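Local coordinates for protein CDC25-like phosphatase YCH1 (Saccharomyces cerevisiae, PDB 3FS5) that acts as a protein phosphatase built on a single rhodanese-like domain related to the catalytic domain of Cdc25, at residues V9-W20 and L118-W128. Sequence-based numbering, arbitrary orientation.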
loop_
_atom_site.group_PDB
_atom_site.type_symbol
_atom_site.label_atom_id
_atom_site.label_comp_id
_atom_site.label_asym_id
_atom_site.label_seq_id
_atom_site.Cartn_x
_atom_site.Cartn_y
_atom_site.Cartn_z
ATOM N N VAL A 9 8.305 10.366 0.045
ATOM C CA VAL A 9 7.500 9.292 -0.516
ATOM C C VAL A 9 8.267 8.616 -1.647
ATOM O O VAL A 9 8.628 9.261 -2.640
ATOM C CB VAL A 9 6.161 9.835 -1.057
ATOM C CG1 VAL A 9 5.340 8.704 -1.673
ATOM C CG2 VAL A 9 5.390 10.513 0.070
ATOM N N LYS A 10 8.516 7.318 -1.481
ATOM C CA LYS A 10 9.244 6.521 -2.467
ATOM C C LYS A 10 8.291 5.709 -3.342
ATOM O O LYS A 10 7.130 5.515 -2.988
ATOM C CB LYS A 10 10.208 5.565 -1.762
ATOM C CG LYS A 10 11.315 6.250 -0.978
ATOM C CD LYS A 10 12.277 6.964 -1.902
ATOM C CE LYS A 10 13.714 6.698 -1.481
ATOM N NZ LYS A 10 14.009 5.232 -1.507
ATOM N N TYR A 11 8.799 5.230 -4.476
ATOM C CA TYR A 11 7.999 4.448 -5.411
ATOM C C TYR A 11 8.572 3.063 -5.643
ATOM O O TYR A 11 9.784 2.887 -5.761
ATOM C CB TYR A 11 7.852 5.195 -6.741
ATOM C CG TYR A 11 6.971 6.405 -6.608
ATOM C CD1 TYR A 11 7.400 7.529 -5.899
ATOM C CD2 TYR A 11 5.676 6.406 -7.122
ATOM C CE1 TYR A 11 6.555 8.623 -5.700
ATOM C CE2 TYR A 11 4.827 7.491 -6.930
ATOM C CZ TYR A 11 5.272 8.592 -6.219
ATOM O OH TYR A 11 4.428 9.661 -6.025
ATOM N N LEU A 12 7.676 2.088 -5.712
ATOM C CA LEU A 12 8.046 0.693 -5.873
ATOM C C LEU A 12 7.407 0.065 -7.114
ATOM O O LEU A 12 6.262 0.373 -7.454
ATOM C CB LEU A 12 7.589 -0.064 -4.618
ATOM C CG LEU A 12 8.050 -1.492 -4.338
ATOM C CD1 LEU A 12 9.542 -1.495 -4.050
ATOM C CD2 LEU A 12 7.290 -2.042 -3.146
ATOM N N ASP A 13 8.149 -0.817 -7.781
ATOM C CA ASP A 13 7.634 -1.519 -8.955
ATOM C C ASP A 13 7.008 -2.825 -8.475
ATOM O O ASP A 13 7.415 -3.370 -7.449
ATOM C CB ASP A 13 8.764 -1.836 -9.943
ATOM C CG ASP A 13 9.078 -0.676 -10.879
ATOM O OD1 ASP A 13 10.179 -0.679 -11.467
ATOM O OD2 ASP A 13 8.227 0.226 -11.043
ATOM N N PRO A 14 6.017 -3.347 -9.216
ATOM C CA PRO A 14 5.322 -4.594 -8.882
ATOM C C PRO A 14 6.278 -5.769 -8.660
ATOM O O PRO A 14 6.068 -6.585 -7.760
ATOM C CB PRO A 14 4.419 -4.825 -10.097
ATOM C CG PRO A 14 4.151 -3.443 -10.588
ATOM C CD PRO A 14 5.487 -2.770 -10.464
ATOM N N THR A 15 7.315 -5.857 -9.490
ATOM C CA THR A 15 8.292 -6.939 -9.381
ATOM C C THR A 15 9.021 -6.926 -8.039
ATOM O O THR A 15 9.341 -7.982 -7.498
ATOM C CB THR A 15 9.341 -6.885 -10.529
ATOM O OG1 THR A 15 9.984 -5.606 -10.542
ATOM C CG2 THR A 15 8.670 -7.116 -11.874
ATOM N N GLU A 16 9.289 -5.740 -7.496
ATOM C CA GLU A 16 9.975 -5.666 -6.208
ATOM C C GLU A 16 9.036 -6.018 -5.053
ATOM O O GLU A 16 9.449 -6.666 -4.097
ATOM C CB GLU A 16 10.593 -4.282 -5.983
ATOM C CG GLU A 16 11.438 -4.227 -4.710
ATOM C CD GLU A 16 12.444 -3.085 -4.690
ATOM O OE1 GLU A 16 13.244 -3.028 -3.727
ATOM O OE2 GLU A 16 12.440 -2.252 -5.624
ATOM N N LEU A 17 7.775 -5.596 -5.131
ATOM C CA LEU A 17 6.829 -5.931 -4.070
ATOM C C LEU A 17 6.625 -7.442 -4.062
ATOM O O LEU A 17 6.575 -8.067 -3.006
ATOM C CB LEU A 17 5.476 -5.242 -4.289
ATOM C CG LEU A 17 4.360 -5.670 -3.325
ATOM C CD1 LEU A 17 4.803 -5.449 -1.879
ATOM C CD2 LEU A 17 3.088 -4.881 -3.625
ATOM N N HIS A 18 6.515 -8.025 -5.248
ATOM C CA HIS A 18 6.315 -9.461 -5.357
ATOM C C HIS A 18 7.471 -10.204 -4.696
ATOM O O HIS A 18 7.268 -11.218 -4.034
ATOM C CB HIS A 18 6.189 -9.863 -6.833
ATOM C CG HIS A 18 6.119 -11.342 -7.047
ATOM N ND1 HIS A 18 7.241 -12.118 -7.234
ATOM C CD2 HIS A 18 5.066 -12.192 -7.052
ATOM C CE1 HIS A 18 6.883 -13.384 -7.344
ATOM N NE2 HIS A 18 5.569 -13.457 -7.237
ATOM N N ARG A 19 8.683 -9.692 -4.867
ATOM C CA ARG A 19 9.853 -10.317 -4.268
ATOM C C ARG A 19 9.740 -10.233 -2.744
ATOM O O ARG A 19 9.998 -11.210 -2.042
ATOM C CB ARG A 19 11.130 -9.624 -4.748
ATOM C CG ARG A 19 12.409 -10.301 -4.284
ATOM C CD ARG A 19 13.649 -9.621 -4.856
ATOM N NE ARG A 19 14.875 -10.158 -4.265
ATOM C CZ ARG A 19 15.417 -11.335 -4.575
ATOM N NH1 ARG A 19 16.532 -11.729 -3.970
ATOM N NH2 ARG A 19 14.858 -12.112 -5.497
ATOM N N TRP A 20 9.341 -9.066 -2.236
ATOM C CA TRP A 20 9.174 -8.881 -0.794
ATOM C C TRP A 20 8.144 -9.861 -0.240
ATOM O O TRP A 20 8.288 -10.375 0.872
ATOM C CB TRP A 20 8.685 -7.463 -0.475
ATOM C CG TRP A 20 9.682 -6.370 -0.698
ATOM C CD1 TRP A 20 10.919 -6.478 -1.270
ATOM C CD2 TRP A 20 9.515 -4.989 -0.357
ATOM N NE1 TRP A 20 11.531 -5.246 -1.303
ATOM C CE2 TRP A 20 10.690 -4.315 -0.749
ATOM C CE3 TRP A 20 8.484 -4.255 0.245
ATOM C CZ2 TRP A 20 10.866 -2.941 -0.559
ATOM C CZ3 TRP A 20 8.661 -2.884 0.436
ATOM C CH2 TRP A 20 9.844 -2.246 0.033
ATOM N N LEU A 118 7.508 5.313 3.629
ATOM C CA LEU A 118 6.309 5.322 2.801
ATOM C C LEU A 118 6.578 5.076 1.326
ATOM O O LEU A 118 7.457 5.702 0.735
ATOM C CB LEU A 118 5.575 6.654 2.974
ATOM C CG LEU A 118 5.202 7.013 4.414
ATOM C CD1 LEU A 118 4.508 8.372 4.437
ATOM C CD2 LEU A 118 4.292 5.937 4.998
ATOM N N TRP A 119 5.806 4.162 0.743
ATOM C CA TRP A 119 5.931 3.827 -0.671
ATOM C C TRP A 119 4.595 3.870 -1.404
ATOM O O TRP A 119 3.526 3.734 -0.799
ATOM C CB TRP A 119 6.475 2.407 -0.867
ATOM C CG TRP A 119 7.757 2.086 -0.178
ATOM C CD1 TRP A 119 7.929 1.777 1.141
ATOM C CD2 TRP A 119 9.046 1.994 -0.786
ATOM N NE1 TRP A 119 9.250 1.493 1.391
ATOM C CE2 TRP A 119 9.959 1.621 0.225
ATOM C CE3 TRP A 119 9.519 2.189 -2.091
ATOM C CZ2 TRP A 119 11.322 1.437 -0.027
ATOM C CZ3 TRP A 119 10.874 2.005 -2.343
ATOM C CH2 TRP A 119 11.760 1.632 -1.313
ATOM N N VAL A 120 4.679 4.042 -2.717
ATOM C CA VAL A 120 3.516 4.015 -3.594
ATOM C C VAL A 120 3.866 2.974 -4.660
ATOM O O VAL A 120 4.971 2.984 -5.210
ATOM C CB VAL A 120 3.266 5.364 -4.298
ATOM C CG1 VAL A 120 2.154 5.206 -5.338
ATOM C CG2 VAL A 120 2.877 6.426 -3.274
ATOM N N LEU A 121 2.936 2.068 -4.933
ATOM C CA LEU A 121 3.155 1.035 -5.937
ATOM C C LEU A 121 2.858 1.602 -7.325
ATOM O O LEU A 121 1.706 1.909 -7.644
ATOM C CB LEU A 121 2.238 -0.160 -5.657
ATOM C CG LEU A 121 2.263 -1.315 -6.660
ATOM C CD1 LEU A 121 3.647 -1.972 -6.666
ATOM C CD2 LEU A 121 1.193 -2.328 -6.286
ATOM N N ARG A 122 3.896 1.742 -8.148
ATOM C CA ARG A 122 3.717 2.283 -9.494
ATOM C C ARG A 122 2.773 1.428 -10.331
ATOM O O ARG A 122 2.942 0.212 -10.426
ATOM C CB ARG A 122 5.064 2.393 -10.228
ATOM C CG ARG A 122 6.002 3.487 -9.717
ATOM C CD ARG A 122 7.140 3.727 -10.717
ATOM N NE ARG A 122 8.127 4.703 -10.255
ATOM C CZ ARG A 122 7.903 6.012 -10.134
ATOM N NH1 ARG A 122 8.873 6.807 -9.706
ATOM N NH2 ARG A 122 6.719 6.528 -10.442
ATOM N N GLY A 123 1.772 2.069 -10.926
ATOM C CA GLY A 123 0.847 1.345 -11.779
ATOM C C GLY A 123 -0.442 0.864 -11.140
ATOM O O GLY A 123 -1.364 0.473 -11.850
ATOM N N GLY A 124 -0.503 0.875 -9.811
ATOM C CA GLY A 124 -1.705 0.448 -9.117
ATOM C C GLY A 124 -2.035 -1.018 -9.311
ATOM O O GLY A 124 -1.220 -1.792 -9.834
ATOM N N PHE A 125 -3.240 -1.406 -8.904
ATOM C CA PHE A 125 -3.644 -2.794 -9.030
ATOM C C PHE A 125 -3.744 -3.220 -10.485
ATOM O O PHE A 125 -3.542 -4.384 -10.801
ATOM C CB PHE A 125 -4.983 -3.049 -8.338
ATOM C CG PHE A 125 -5.316 -4.508 -8.219
ATOM C CD1 PHE A 125 -4.589 -5.324 -7.359
ATOM C CD2 PHE A 125 -6.305 -5.080 -9.019
ATOM C CE1 PHE A 125 -4.832 -6.691 -7.301
ATOM C CE2 PHE A 125 -6.559 -6.451 -8.970
ATOM C CZ PHE A 125 -5.818 -7.259 -8.109
ATOM N N SER A 126 -4.062 -2.277 -11.364
ATOM C CA SER A 126 -4.176 -2.578 -12.780
ATOM C C SER A 126 -2.879 -3.164 -13.340
ATOM O O SER A 126 -2.910 -4.160 -14.063
ATOM C CB SER A 126 -4.555 -1.322 -13.562
ATOM O OG SER A 126 -4.720 -1.624 -14.935
ATOM N N ARG A 127 -1.737 -2.565 -13.016
ATOM C CA ARG A 127 -0.484 -3.107 -13.526
ATOM C C ARG A 127 -0.181 -4.406 -12.797
ATOM O O ARG A 127 0.294 -5.370 -13.395
ATOM C CB ARG A 127 0.688 -2.138 -13.344
ATOM C CG ARG A 127 1.755 -2.367 -14.410
ATOM C CD ARG A 127 3.182 -2.399 -13.889
ATOM N NE ARG A 127 3.706 -1.078 -13.563
ATOM C CZ ARG A 127 5.003 -0.798 -13.453
ATOM N NH1 ARG A 127 5.395 0.431 -13.145
ATOM N NH2 ARG A 127 5.911 -1.743 -13.667
ATOM N N TRP A 128 -0.465 -4.428 -11.497
ATOM C CA TRP A 128 -0.230 -5.622 -10.698
ATOM C C TRP A 128 -0.900 -6.858 -11.296
ATOM O O TRP A 128 -0.244 -7.874 -11.527
ATOM C CB TRP A 128 -0.733 -5.412 -9.266
ATOM C CG TRP A 128 -0.585 -6.624 -8.390
ATOM C CD1 TRP A 128 -1.520 -7.589 -8.158
ATOM C CD2 TRP A 128 0.585 -7.016 -7.662
ATOM N NE1 TRP A 128 -1.007 -8.560 -7.331
ATOM C CE2 TRP A 128 0.283 -8.233 -7.011
ATOM C CE3 TRP A 128 1.862 -6.458 -7.498
ATOM C CZ2 TRP A 128 1.212 -8.904 -6.205
ATOM C CZ3 TRP A 128 2.787 -7.127 -6.697
ATOM C CH2 TRP A 128 2.454 -8.339 -6.061
HETATM O O HOH W 1 9.817 2.910 -9.512
#
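Strand 10-12 pairs in parallel with strand 118-121 at the border of the central sheet, and the helices that follow the two strands meet beyond their ends. Lys10 N donates to Leu118 O and Leu12 N to Val120 O (each 2.9 Å), while Lys10 O and Leu12 O accept from Val120 N and Arg122 N. With CG anti to the carbonyl carbon (chi1 -54°), the Trp119 indole is clasped between Lys10 CB, 3.8 Å from the centroid of its six-membered ring, and Trp20, whose CH2 edge approaches the opposite face in a T-shaped pair, planes at 85°. Replacing Trp119 by an alanine would probably leave the Trp20 edge without its aromatic partner and uncover Lys10 CB. In the parallel sheet of this rhodanese/Cdc25 fold, strand 118-121 separates strand 10-12 from strand 84-88. On the Tyr11 and Val120 side, the Arg122 guanidinium turns a face to Tyr11 CB, with Arg122 NH2 3.5 Å from Tyr11 CD2. A water accepts from Arg122 NE (2.6 Å) and reaches Asp13 OD2 weakly, while that oxygen forms a salt bridge with Arg127 NH1 (3.5 Å). Pro14 CD sits over the Arg127 guanidinium, and Leu17 CD2 packs against Trp128 CZ3 (3.8 Å); Trp128 NE1 is hydrogen-bonded to Thr139 OG1.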